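Long-range contacts in hypothetical protein, IPT/TIG domain protein (Bacteroides ovatus, PDB 4HW6), which is of unknown function but, with an IPT/TIG domain joined to a six-bladed beta-propeller, probably binds carbohydrate as an auxiliary nutrient-binding protein: residues N108-T113 and D392-S397; W324-G329 and V376-G381; D194-D199 and T207-F212; M145-S150 and V187-N192; E265-D270 and G307-P312. One frame throughout, in Å; residues are numbered along the deposited sequence. Where two conformers were deposited one is given.

Contact 1: N108-T113 and D392-S397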
# COMPACT_ATOMS: atom_id res chain seq x y z
N ASN A 108 -7.03 8.18 -13.13
CA ASN A 108 -6.30 8.76 -12.02
C ASN A 108 -6.35 7.85 -10.81
O ASN A 108 -7.27 7.02 -10.67
CB ASN A 108 -6.91 10.11 -11.66
CG ASN A 108 -6.77 11.13 -12.77
OD1 ASN A 108 -7.66 11.94 -12.99
ND2 ASN A 108 -5.64 11.07 -13.48
N TYR A 109 -5.36 8.00 -9.95
CA TYR A 109 -5.36 7.34 -8.67
C TYR A 109 -6.10 8.24 -7.73
O TYR A 109 -5.98 9.46 -7.80
CB TYR A 109 -3.94 7.09 -8.21
CG TYR A 109 -3.29 5.97 -8.96
CD1 TYR A 109 -2.81 6.18 -10.25
CD2 TYR A 109 -3.19 4.70 -8.41
CE1 TYR A 109 -2.22 5.15 -10.96
CE2 TYR A 109 -2.59 3.67 -9.12
CZ TYR A 109 -2.12 3.91 -10.39
OH TYR A 109 -1.53 2.90 -11.11
N VAL A 110 -6.87 7.64 -6.84
CA VAL A 110 -7.66 8.39 -5.90
C VAL A 110 -7.50 7.77 -4.52
O VAL A 110 -7.18 6.58 -4.39
CB VAL A 110 -9.15 8.42 -6.30
CG1 VAL A 110 -9.35 9.22 -7.58
CG2 VAL A 110 -9.71 7.00 -6.41
N VAL A 111 -7.70 8.59 -3.50
CA VAL A 111 -7.79 8.11 -2.14
C VAL A 111 -9.26 7.79 -1.87
O VAL A 111 -10.16 8.58 -2.21
CB VAL A 111 -7.28 9.13 -1.11
CG1 VAL A 111 -7.36 8.49 0.28
CG2 VAL A 111 -5.86 9.61 -1.41
N THR A 112 -9.51 6.61 -1.29
CA THR A 112 -10.84 6.22 -0.86
C THR A 112 -10.77 5.74 0.61
O THR A 112 -9.67 5.61 1.17
CB THR A 112 -11.46 5.11 -1.72
OG1 THR A 112 -10.56 3.99 -1.83
CG2 THR A 112 -11.82 5.63 -3.10
N THR A 113 -11.92 5.48 1.22
CA THR A 113 -11.96 4.92 2.57
C THR A 113 -12.31 3.43 2.50
O THR A 113 -13.34 3.08 1.96
CB THR A 113 -12.95 5.70 3.46
OG1 THR A 113 -12.52 7.07 3.51
CG2 THR A 113 -13.00 5.10 4.88
N ASP A 392 -11.65 12.33 0.56
CA ASP A 392 -11.29 11.35 -0.43
C ASP A 392 -11.24 12.03 -1.79
O ASP A 392 -11.85 13.08 -1.98
CB ASP A 392 -12.28 10.18 -0.39
CG ASP A 392 -12.00 9.21 0.79
OD1 ASP A 392 -10.84 9.01 1.15
OD2 ASP A 392 -12.95 8.62 1.32
N GLY A 393 -10.50 11.47 -2.74
CA GLY A 393 -10.49 11.99 -4.10
C GLY A 393 -9.09 11.99 -4.69
O GLY A 393 -8.23 11.21 -4.25
N GLU A 394 -8.84 12.92 -5.62
CA GLU A 394 -7.59 12.97 -6.37
C GLU A 394 -6.42 13.22 -5.44
O GLU A 394 -6.52 14.01 -4.51
CB GLU A 394 -7.61 14.10 -7.41
CG GLU A 394 -8.73 14.07 -8.44
CD GLU A 394 -8.57 12.97 -9.47
OE1 GLU A 394 -7.42 12.75 -9.91
OE2 GLU A 394 -9.59 12.35 -9.85
N LEU A 395 -5.29 12.56 -5.72
CA LEU A 395 -4.20 12.45 -4.74
C LEU A 395 -3.70 13.76 -4.18
O LEU A 395 -3.46 13.86 -2.97
CB LEU A 395 -3.01 11.70 -5.35
CG LEU A 395 -3.27 10.26 -5.78
CD1 LEU A 395 -1.95 9.54 -6.10
CD2 LEU A 395 -4.04 9.47 -4.74
N ARG A 396 -3.49 14.74 -5.05
CA ARG A 396 -2.86 16.01 -4.66
C ARG A 396 -3.82 17.19 -4.70
O ARG A 396 -3.65 18.15 -3.96
CB ARG A 396 -1.64 16.29 -5.54
CG ARG A 396 -0.46 15.31 -5.39
CD ARG A 396 0.25 15.43 -4.07
NE ARG A 396 0.70 16.80 -3.83
CZ ARG A 396 1.83 17.34 -4.28
NH1 ARG A 396 2.70 16.65 -5.04
NH2 ARG A 396 2.09 18.60 -3.96
N SER A 397 -4.84 17.15 -5.55
CA SER A 397 -5.74 18.31 -5.67
C SER A 397 -6.83 18.30 -4.62
O SER A 397 -7.35 19.36 -4.24
CB SER A 397 -6.35 18.39 -7.08
OG SER A 397 -7.11 17.24 -7.37
O HOH W 1 -5.12 12.01 -8.54

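Contact 2: W324-G329 and V376-G381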
# COMPACT_ATOMS: atom_id res chain seq x y z
N TRP A 324 7.71 20.55 5.27
CA TRP A 324 7.17 19.88 4.09
C TRP A 324 7.79 20.55 2.88
O TRP A 324 7.29 21.56 2.36
CB TRP A 324 5.64 19.95 4.02
CG TRP A 324 5.12 19.28 2.78
CD1 TRP A 324 5.19 17.98 2.48
CD2 TRP A 324 4.53 19.93 1.67
NE1 TRP A 324 4.65 17.74 1.25
CE2 TRP A 324 4.22 18.93 0.73
CE3 TRP A 324 4.21 21.26 1.38
CZ2 TRP A 324 3.63 19.22 -0.50
CZ3 TRP A 324 3.60 21.55 0.17
CH2 TRP A 324 3.30 20.52 -0.75
N VAL A 325 8.93 20.02 2.44
CA VAL A 325 9.66 20.55 1.31
C VAL A 325 10.11 19.36 0.45
O VAL A 325 10.90 18.52 0.89
CB VAL A 325 10.88 21.40 1.74
CG1 VAL A 325 11.62 21.89 0.51
CG2 VAL A 325 10.45 22.57 2.63
N ASP A 326 9.55 19.27 -0.76
CA ASP A 326 10.02 18.26 -1.71
C ASP A 326 11.35 18.72 -2.30
O ASP A 326 11.62 19.93 -2.39
CB ASP A 326 8.99 18.01 -2.81
CG ASP A 326 7.73 17.30 -2.30
OD1 ASP A 326 7.76 16.58 -1.31
OD2 ASP A 326 6.68 17.43 -2.96
N GLY A 327 12.18 17.77 -2.71
CA GLY A 327 13.43 18.11 -3.37
C GLY A 327 14.44 16.99 -3.26
O GLY A 327 14.09 15.83 -2.99
N MSE A 328 15.70 17.34 -3.46
CA MSE A 328 16.74 16.36 -3.64
C MSE A 328 17.44 16.15 -2.31
O MSE A 328 17.97 17.10 -1.73
CB MSE A 328 17.74 16.85 -4.69
CG MSE A 328 18.81 15.87 -4.96
SE MSE A 328 18.09 14.19 -5.75
CE MSE A 328 17.18 14.95 -6.96
N GLY A 329 17.43 14.91 -1.83
CA GLY A 329 18.20 14.52 -0.65
C GLY A 329 18.04 15.44 0.55
O GLY A 329 16.94 15.66 1.03
N VAL A 376 12.82 13.32 -3.01
CA VAL A 376 11.61 13.18 -2.22
C VAL A 376 10.51 13.94 -2.93
O VAL A 376 10.67 15.13 -3.21
CB VAL A 376 11.75 13.79 -0.81
CG1 VAL A 376 10.42 13.67 -0.06
CG2 VAL A 376 12.88 13.09 -0.05
N THR A 377 9.40 13.25 -3.24
CA THR A 377 8.24 13.90 -3.87
C THR A 377 7.00 13.53 -3.05
O THR A 377 7.02 12.55 -2.32
CB THR A 377 8.05 13.45 -5.32
OG1 THR A 377 7.87 12.03 -5.32
CG2 THR A 377 9.27 13.84 -6.17
N THR A 378 5.97 14.35 -3.11
CA THR A 378 4.73 14.07 -2.39
C THR A 378 3.75 13.31 -3.30
O THR A 378 3.46 13.74 -4.40
CB THR A 378 4.15 15.36 -1.80
OG1 THR A 378 5.10 15.87 -0.85
CG2 THR A 378 2.79 15.08 -1.09
N TYR A 379 3.31 12.14 -2.86
CA TYR A 379 2.40 11.31 -3.65
C TYR A 379 0.92 11.64 -3.40
O TYR A 379 0.14 11.70 -4.37
CB TYR A 379 2.68 9.85 -3.33
CG TYR A 379 1.87 8.80 -4.05
CD1 TYR A 379 1.90 8.67 -5.46
CD2 TYR A 379 1.13 7.88 -3.34
CE1 TYR A 379 1.19 7.66 -6.10
CE2 TYR A 379 0.41 6.88 -3.97
CZ TYR A 379 0.43 6.77 -5.33
OH TYR A 379 -0.29 5.75 -5.91
N ALA A 380 0.55 11.86 -2.14
CA ALA A 380 -0.85 12.11 -1.78
C ALA A 380 -0.99 12.98 -0.53
O ALA A 380 -0.17 12.87 0.39
CB ALA A 380 -1.59 10.77 -1.61
N GLY A 381 -2.04 13.79 -0.51
CA GLY A 381 -2.38 14.62 0.66
C GLY A 381 -2.22 16.09 0.40
O GLY A 381 -1.74 16.48 -0.67
O HOH W 2 6.00 16.33 -5.33

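Contact 3: D194-D199 and T207-F212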
# COMPACT_ATOMS: atom_id res chain seq x y z
N ASP A 194 6.97 -16.87 11.39
CA ASP A 194 6.46 -16.55 12.73
C ASP A 194 6.31 -15.03 12.87
O ASP A 194 7.05 -14.26 12.24
CB ASP A 194 7.35 -17.12 13.82
CG ASP A 194 7.40 -18.65 13.81
OD1 ASP A 194 6.33 -19.31 13.69
OD2 ASP A 194 8.52 -19.19 13.91
N MSE A 195 5.35 -14.59 13.66
CA MSE A 195 5.09 -13.15 13.81
C MSE A 195 5.91 -12.56 14.96
O MSE A 195 5.83 -13.07 16.05
CB MSE A 195 3.61 -12.93 14.09
CG MSE A 195 3.18 -11.49 14.14
SE MSE A 195 1.34 -11.39 14.83
CE MSE A 195 0.42 -12.03 13.25
N VAL A 196 6.67 -11.51 14.69
CA VAL A 196 7.45 -10.79 15.69
C VAL A 196 6.70 -9.55 16.11
O VAL A 196 6.16 -8.84 15.26
CB VAL A 196 8.83 -10.36 15.10
CG1 VAL A 196 9.73 -9.75 16.17
CG2 VAL A 196 9.51 -11.53 14.43
N VAL A 197 6.62 -9.29 17.41
CA VAL A 197 6.00 -8.07 17.92
C VAL A 197 6.92 -7.46 18.98
O VAL A 197 7.36 -8.15 19.92
CB VAL A 197 4.62 -8.33 18.54
CG1 VAL A 197 4.02 -7.03 19.06
CG2 VAL A 197 3.67 -9.00 17.54
N VAL A 198 7.19 -6.17 18.84
CA VAL A 198 8.02 -5.45 19.79
C VAL A 198 7.14 -4.87 20.88
O VAL A 198 6.12 -4.26 20.58
CB VAL A 198 8.82 -4.33 19.08
CG1 VAL A 198 9.53 -3.44 20.12
CG2 VAL A 198 9.83 -4.98 18.15
N ASP A 199 7.54 -5.05 22.14
CA ASP A 199 6.90 -4.38 23.28
C ASP A 199 7.85 -3.28 23.74
O ASP A 199 8.97 -3.58 24.14
CB ASP A 199 6.70 -5.37 24.42
CG ASP A 199 5.92 -4.79 25.61
OD1 ASP A 199 5.31 -3.69 25.52
OD2 ASP A 199 5.86 -5.51 26.65
N THR A 207 10.93 -8.68 28.71
CA THR A 207 10.93 -9.00 27.29
C THR A 207 10.61 -7.77 26.47
O THR A 207 9.68 -7.02 26.77
CB THR A 207 9.91 -10.12 26.98
OG1 THR A 207 10.24 -11.28 27.77
CG2 THR A 207 9.88 -10.47 25.48
N GLY A 208 11.39 -7.57 25.42
CA GLY A 208 11.14 -6.52 24.46
C GLY A 208 10.70 -7.00 23.09
O GLY A 208 10.10 -6.22 22.33
N ILE A 209 11.00 -8.25 22.77
CA ILE A 209 10.62 -8.80 21.48
C ILE A 209 9.96 -10.15 21.75
O ILE A 209 10.53 -11.02 22.41
CB ILE A 209 11.80 -8.97 20.51
CG1 ILE A 209 12.61 -7.67 20.41
CG2 ILE A 209 11.28 -9.41 19.15
CD1 ILE A 209 13.78 -7.75 19.45
N TYR A 210 8.72 -10.25 21.29
CA TYR A 210 7.90 -11.44 21.43
C TYR A 210 7.70 -12.09 20.08
O TYR A 210 7.87 -11.43 19.04
CB TYR A 210 6.54 -11.07 21.98
CG TYR A 210 6.50 -10.66 23.42
CD1 TYR A 210 6.39 -11.63 24.43
CD2 TYR A 210 6.58 -9.32 23.79
CE1 TYR A 210 6.35 -11.28 25.76
CE2 TYR A 210 6.53 -8.96 25.15
CZ TYR A 210 6.40 -9.95 26.12
OH TYR A 210 6.35 -9.66 27.48
N LEU A 211 7.36 -13.38 20.11
CA LEU A 211 7.05 -14.13 18.89
C LEU A 211 5.71 -14.84 19.06
O LEU A 211 5.44 -15.42 20.12
CB LEU A 211 8.16 -15.15 18.63
CG LEU A 211 8.09 -16.02 17.37
CD1 LEU A 211 9.49 -16.31 16.84
CD2 LEU A 211 7.35 -17.32 17.67
N PHE A 212 4.86 -14.80 18.02
CA PHE A 212 3.65 -15.61 17.98
C PHE A 212 3.84 -16.64 16.87
O PHE A 212 4.14 -16.28 15.73
CB PHE A 212 2.40 -14.77 17.71
CG PHE A 212 2.07 -13.80 18.81
CD1 PHE A 212 2.70 -12.54 18.88
CD2 PHE A 212 1.15 -14.13 19.78
CE1 PHE A 212 2.41 -11.67 19.91
CE2 PHE A 212 0.86 -13.24 20.82
CZ PHE A 212 1.49 -12.02 20.88

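Contact 4: M145-S150 and V187-N192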
# COMPACT_ATOMS: atom_id res chain seq x y z
N MSE A 145 1.56 -4.73 8.55
CA MSE A 145 2.33 -5.75 7.85
C MSE A 145 1.42 -6.87 7.34
O MSE A 145 0.61 -7.43 8.09
CB MSE A 145 3.36 -6.30 8.83
CG MSE A 145 4.19 -7.42 8.38
SE MSE A 145 5.70 -6.87 7.33
CE MSE A 145 5.92 -5.01 7.81
N PHE A 146 1.55 -7.23 6.06
CA PHE A 146 0.93 -8.43 5.55
C PHE A 146 1.70 -9.66 6.05
O PHE A 146 2.93 -9.65 6.13
CB PHE A 146 0.92 -8.44 4.00
CG PHE A 146 -0.24 -7.71 3.38
CD1 PHE A 146 -1.49 -8.30 3.35
CD2 PHE A 146 -0.07 -6.48 2.76
CE1 PHE A 146 -2.57 -7.66 2.76
CE2 PHE A 146 -1.15 -5.84 2.17
CZ PHE A 146 -2.39 -6.43 2.18
N ASP A 147 0.97 -10.73 6.36
CA ASP A 147 1.57 -12.05 6.56
C ASP A 147 2.12 -12.50 5.21
O ASP A 147 1.35 -12.66 4.27
CB ASP A 147 0.53 -13.01 7.13
CG ASP A 147 1.02 -14.45 7.26
OD1 ASP A 147 2.12 -14.80 6.77
OD2 ASP A 147 0.27 -15.23 7.87
N PRO A 148 3.44 -12.70 5.11
CA PRO A 148 4.02 -13.05 3.79
C PRO A 148 3.62 -14.42 3.22
O PRO A 148 3.84 -14.67 2.02
CB PRO A 148 5.53 -13.00 4.06
CG PRO A 148 5.65 -13.35 5.50
CD PRO A 148 4.47 -12.68 6.17
N ASN A 149 3.03 -15.29 4.04
CA ASN A 149 2.53 -16.58 3.58
C ASN A 149 1.02 -16.64 3.36
O ASN A 149 0.48 -17.73 3.18
CB ASN A 149 2.96 -17.66 4.57
CG ASN A 149 4.46 -17.82 4.62
OD1 ASN A 149 5.10 -17.54 5.63
ND2 ASN A 149 5.03 -18.21 3.49
N SER A 150 0.37 -15.47 3.33
CA SER A 150 -1.09 -15.34 3.26
C SER A 150 -1.57 -14.91 1.87
O SER A 150 -2.78 -14.75 1.67
CB SER A 150 -1.61 -14.31 4.31
OG SER A 150 -1.42 -12.92 3.94
N VAL A 187 5.69 -4.70 14.19
CA VAL A 187 5.33 -6.09 13.85
C VAL A 187 6.08 -6.45 12.59
O VAL A 187 6.26 -5.61 11.70
CB VAL A 187 3.80 -6.29 13.69
CG1 VAL A 187 3.20 -5.33 12.65
CG2 VAL A 187 3.49 -7.74 13.36
N ASN A 188 6.57 -7.67 12.53
CA ASN A 188 7.21 -8.20 11.33
C ASN A 188 7.06 -9.72 11.36
O ASN A 188 6.39 -10.25 12.25
CB ASN A 188 8.69 -7.78 11.27
CG ASN A 188 9.20 -7.64 9.86
OD1 ASN A 188 8.84 -8.42 8.95
ND2 ASN A 188 10.05 -6.64 9.65
N PHE A 189 7.64 -10.41 10.39
CA PHE A 189 7.63 -11.86 10.34
C PHE A 189 9.03 -12.39 10.11
O PHE A 189 9.82 -11.83 9.33
CB PHE A 189 6.69 -12.34 9.24
CG PHE A 189 5.24 -12.05 9.52
CD1 PHE A 189 4.70 -10.81 9.27
CD2 PHE A 189 4.42 -13.02 10.04
CE1 PHE A 189 3.38 -10.55 9.59
CE2 PHE A 189 3.11 -12.76 10.34
CZ PHE A 189 2.58 -11.52 10.11
N THR A 190 9.33 -13.50 10.76
CA THR A 190 10.62 -14.16 10.59
C THR A 190 10.64 -14.90 9.25
O THR A 190 9.62 -15.01 8.57
CB THR A 190 10.90 -15.14 11.73
OG1 THR A 190 10.00 -16.26 11.65
CG2 THR A 190 10.77 -14.48 13.12
N LEU A 191 11.81 -15.42 8.87
CA LEU A 191 11.93 -16.20 7.64
C LEU A 191 11.09 -17.48 7.71
O LEU A 191 10.66 -17.98 6.67
CB LEU A 191 13.39 -16.53 7.33
CG LEU A 191 14.30 -15.32 7.06
CD1 LEU A 191 15.67 -15.80 6.60
CD2 LEU A 191 13.67 -14.34 6.07
N ASN A 192 10.83 -17.99 8.92
CA ASN A 192 9.97 -19.16 9.06
C ASN A 192 8.47 -18.79 9.06
O ASN A 192 7.62 -19.67 9.06
CB ASN A 192 10.37 -19.97 10.29
CG ASN A 192 11.70 -20.69 10.10
OD1 ASN A 192 12.09 -21.01 8.97
ND2 ASN A 192 12.41 -20.95 11.19
O HOH W 3 7.82 -18.18 5.69

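Contact 5: E265-D270 and G307-P312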
# COMPACT_ATOMS: atom_id res chain seq x y z
N GLU A 265 25.67 -4.33 19.67
CA GLU A 265 26.09 -3.22 18.83
C GLU A 265 26.45 -3.72 17.43
O GLU A 265 27.63 -3.97 17.14
CB GLU A 265 27.28 -2.53 19.49
CG GLU A 265 27.61 -1.18 18.88
CD GLU A 265 28.82 -0.54 19.55
OE1 GLU A 265 28.76 -0.30 20.77
OE2 GLU A 265 29.81 -0.28 18.85
N GLU A 266 25.45 -3.89 16.57
CA GLU A 266 25.72 -4.16 15.14
C GLU A 266 26.47 -2.96 14.57
O GLU A 266 27.45 -3.13 13.85
CB GLU A 266 24.44 -4.42 14.34
CG GLU A 266 23.76 -5.76 14.66
CD GLU A 266 24.38 -6.93 13.93
OE1 GLU A 266 25.34 -6.73 13.15
OE2 GLU A 266 23.90 -8.08 14.13
N VAL A 267 26.01 -1.75 14.89
CA VAL A 267 26.71 -0.52 14.53
C VAL A 267 26.26 0.61 15.42
O VAL A 267 25.12 0.60 15.89
CB VAL A 267 26.48 -0.17 13.03
CG1 VAL A 267 25.07 0.33 12.78
CG2 VAL A 267 27.53 0.81 12.51
N MSE A 268 27.13 1.58 15.67
CA MSE A 268 26.73 2.79 16.40
C MSE A 268 25.85 3.66 15.51
O MSE A 268 26.00 3.68 14.28
CB MSE A 268 27.94 3.63 16.82
CG MSE A 268 28.84 2.96 17.84
SE MSE A 268 27.92 2.53 19.50
CE MSE A 268 27.16 4.24 20.07
N MSE A 269 24.94 4.39 16.14
CA MSE A 269 24.15 5.41 15.49
C MSE A 269 24.50 6.76 16.09
O MSE A 269 25.07 6.85 17.18
CB MSE A 269 22.64 5.14 15.63
CG MSE A 269 22.13 4.07 14.68
SE MSE A 269 20.21 3.74 14.93
CE MSE A 269 19.61 5.53 14.43
N ASP A 270 24.16 7.82 15.38
CA ASP A 270 24.52 9.16 15.82
C ASP A 270 23.45 9.79 16.73
O ASP A 270 23.64 10.91 17.21
CB ASP A 270 24.83 10.06 14.61
CG ASP A 270 23.62 10.34 13.74
OD1 ASP A 270 22.47 9.96 14.05
OD2 ASP A 270 23.83 10.97 12.68
N GLY A 307 29.00 -9.86 7.06
CA GLY A 307 27.74 -9.86 7.79
C GLY A 307 27.56 -8.62 8.66
O GLY A 307 26.69 -8.59 9.51
N LYS A 308 28.40 -7.62 8.47
CA LYS A 308 28.39 -6.43 9.31
C LYS A 308 27.74 -5.24 8.65
O LYS A 308 27.74 -5.10 7.42
CB LYS A 308 29.81 -6.07 9.75
CG LYS A 308 30.39 -7.13 10.69
CD LYS A 308 31.67 -6.66 11.35
CE LYS A 308 32.18 -7.72 12.32
NZ LYS A 308 33.56 -7.41 12.81
N LEU A 309 27.21 -4.35 9.50
CA LEU A 309 26.65 -3.08 9.07
C LEU A 309 27.70 -1.98 8.97
O LEU A 309 28.59 -1.88 9.80
CB LEU A 309 25.54 -2.63 10.03
CG LEU A 309 24.35 -3.57 10.28
CD1 LEU A 309 23.29 -2.93 11.17
CD2 LEU A 309 23.72 -3.95 8.94
N ALA A 310 27.58 -1.14 7.95
CA ALA A 310 28.42 0.02 7.81
C ALA A 310 27.87 1.21 8.60
O ALA A 310 26.72 1.18 9.09
CB ALA A 310 28.59 0.40 6.34
N VAL A 311 28.68 2.25 8.71
CA VAL A 311 28.26 3.49 9.36
C VAL A 311 27.04 4.02 8.60
O VAL A 311 27.10 4.18 7.37
CB VAL A 311 29.39 4.54 9.36
CG1 VAL A 311 28.85 5.87 9.84
CG2 VAL A 311 30.55 4.07 10.25
N PRO A 312 25.92 4.26 9.31
CA PRO A 312 24.76 4.85 8.60
C PRO A 312 25.03 6.25 8.13
O PRO A 312 25.79 6.99 8.77
CB PRO A 312 23.67 4.90 9.67
CG PRO A 312 24.09 3.85 10.66
CD PRO A 312 25.59 3.93 10.70
O HOH W 4 27.49 -5.28 12.26
O HOH W 5 29.65 -2.52 12.20
O HOH W 6 27.03 -9.12 12.93

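Contact 1: N108-T113 and D392-S397
Thr113 OG1 donates a 2.7 Å hydrogen bond to Asp392 OD2, which receives it on its syn lone pair, the side turned to the sister oxygen. The two side chains meet at about a right angle, and threonine suits the place because its hydroxyl also bonds to that of Tyr390. Asp392 OD1 in turn forms a salt bridge with Arg427, so both carboxylate oxygens are engaged and the group is probably held as a charged, fixed anchor. Beside it in the ladder, Val111 and Gly393 form an antiparallel hydrogen-bonded pair: Val111 N reaches Gly393 O at 2.8 Å and nearly straight, while the return bond from Gly393 N to Val111 O is longer, 3.0 Å, and more bent. At the backbone angles of Gly393 a CB would be jammed against the carbonyl oxygen of Asp392, which accounts for the glycine. Val110 and Glu394 follow as a non-hydrogen-bonded pair. Beyond them the second segment leaves the strand, and a water takes over the bridging, donating to Tyr109 O and to Glu394 OE1 and accepting from Leu395 N at 2.9 Å. With CG set anti to its carbonyl carbon (chi1 -62°), Leu395 turns its branches to the first segment: CD1 lies against Tyr109 CB at 3.8 Å, and CD2 touches Val111 CG2 at the same distance. Strand 109-115 lies between strands 393-394 and 425-431, an early strand completing the sheet made by the end of the chain, as in the "Velcro" ring closure of beta-propellers.

Contact 2: W324-G329 and V376-G381
The indole of Trp324 turns its nitrogen edge to Thr378 and meets that side chain at about a right angle. NE1 donates to Thr378 OG1 at 2.8 Å, but the hydroxyl lies 21° out of the ring plane and the bond is clearly bent. Asp326 also crosses Thr378 at roughly a right angle, and here the direction reverses: Thr378 OG1 donates a hydrogen bond to Asp326 OD1, again at 2.8 Å, on the syn lone pair. Threonine fits because one small hydroxyl can accept from the indole and donate to the carboxylate. The torsion that sets OG1 beside its own backbone N (chi1 -63°) presents hydroxyl and N-H together to the Asp326 carboxylate; the direct bond from Thr378 N to Asp326 OD2 is weak, but a water accepts from that N at 3.0 Å and donates to OD2 at 2.7 Å. Arg368 adds a salt bridge to Asp326 OD1. These polar groups lie at the margin of a propeller blade, where strand 327-328 pairs with strand 375-380 as the outermost strand of a five-stranded antiparallel sheet. A phenylalanine in place of Trp324 would lack the ring N-H and would probably leave Thr378 OG1 without this donor. Gly327 and Val376 form the hydrogen-bonded pair of the edge, Val376 N reaching Gly327 O at 2.8 Å in an almost straight line, and at the backbone angles of Gly327 a CB would be jammed against the carbonyl O of Asp326, which suits glycine.

Contact 3: D194-D199 and T207-F212
Tyr210 begins its path over the neighbouring strand with CB 3.7 Å from Val197 O. Because CG stands beside the backbone N, anti to the carbonyl carbon (chi1 -72°), the ring continues toward Asp199, whose CB lies in the ring plane at its edge. CD2 passes that methylene first, and CE2 then comes within 3.7 Å of Asp199 CB and 3.8 Å of Asp199 OD2. Tyr210 CZ follows, 3.6 Å from Thr207 CG2, and OH ends a little farther from the same methyl; the side chain also touches Arg221 and Ser223 of strand 221-226. Tyr210 and Asp199 run side by side in the same direction, carboxylate and ring planes 36° apart, while Thr207 CG2 sits over the centre of one ring face, 3.5 Å above it. An aromatic ring suits this position because its edge can lie against the Asp199 methylene while its broad face takes the Thr207 methyl. Asp199 OD1 is tied to Gln183 N, which steadies the carboxylate. The pairing is a beta hairpin: strands 195-199 and 207-212 form the middle of a four-stranded antiparallel propeller blade, their axes 4.6 Å apart at closest approach and their N-to-C directions 159° apart. Hydrogen-bonded pairs Met195-Phe212 and Val197-Tyr210 alternate with non-hydrogen-bonded pairs Val196-Leu211 and Val198-Ile209, and Asp199 N bonds to Gly208 O. On one face Val196 CG1 and Ile209 CG2 are pressed to 3.4 Å, tighter than usual van der Waals contact. On the other face, Phe212 CE1 touches Val197 CG2 at 3.8 Å, and Met195 SE makes an oblique Met-aromatic contact with the Phe212 ring.

Contact 4: M145-S150 and V187-N192
Met145 and Asn188 lie with their CA atoms 6.5 Å apart on segments that run almost the same way, 8° from parallel, yet their backbones are not hydrogen-bonded to each other. The first segment soon leaves its strand in a type I turn from Asp147 to Ser150, reinforced by an Asx turn in which Asp147 OD1 accepts from Asn149 N at 2.9 Å. Side chains close the gap instead, and Phe189 and Met145 carry the contact. The Phe189 ring takes Pro148 CD over one face, 3.8 Å from the centroid, and Asp147 CA over the same face at 4.0 Å, both as CH-pi contacts. Met145 CG comes in plane at the ring edge, 3.5 Å from Phe189 CE1. Strands 143-146 and 184-189 are edge strands of two successive antiparallel sheets, so this is packing between propeller blades; here a flat ring offers a face to Pro148 and an edge to the flexible selenomethionine Met145. An alanine in place of Phe189 would probably open a gap beneath Pro148 and Asp147 and leave Met145 without its edge contact. Met145 is bent at chi2 (82°), which brings SE near Asn188 OD1. That oxygen accepts from Phe189 N, while Asn188 ND2 bonds to Cys233 O, so the amide is held at both ends. Beside the turn, a water donates to Asn149 OD1 at 2.8 Å and to Leu191 O at 3.0 Å.

Contact 5: E265-D270 and G307-P312
Val267 is the main bump of the first segment, and the bend from Leu309 to Pro312 supplies the hollow that receives it. Its CB meets Leu309 CB at 4.0 Å, the side chains crossing at about a right angle. From there the two methyls part: CG2, anti to the backbone N, dips to 3.5 Å from Ala310 O and 4.1 Å from Pro312 CD, while CG1 lies against Leu309 CD1. A beta-branched residue suits this place, since each methyl fills its own side of the hollow. Leu309 answers as a second bump, sending CD1 into the notch between Val267 CG1 and the methylene of Glu266, with CB of the glutamate 3.7 Å away. Farther along, the proline ring sets Pro312 CD against Met268 O at 3.6 Å. Beside Glu266, water bridges the segments: one water donates to Glu266 O and to Glu266 OE1, each at 2.7 Å, and accepts from Leu309 N at 2.9 Å, while a second donates to both Glu266 O and Leu309 O. Glu266 OE2 points elsewhere, to Ser254 and Lys241. The chain turns a corner at Glu266 and Val267, a classic beta bulge in which both face Ile252 of strand 251-255. On the other side, Leu309 rests on Val300 and Pro312 on Ile289 and Tyr298, so the contact joins an edge of one sheet to the loop between strands 296-301 and 313-315 of the next.

How the contacts relate
Contact 1 joins segments 279 residues apart and so encloses the other four along the chain, which follow in the order 4, 3, 5 and 2. Contacts 3 and 4 have centres about 12 Å apart because strands 184-189 and 195-199 are neighbours in one sheet: contact 3 builds that blade and contact 4 packs it on the preceding sheet. Contacts 1 and 2, centres about 17 Å apart, touch where Leu395 and Arg396, just after strand 393-394, return to the end of strand 375-380. The centre of contact 5 lies about 40 Å from that of contact 1, across the chain's centre. Together they describe a propeller held within blades, between blades and at its ring closure.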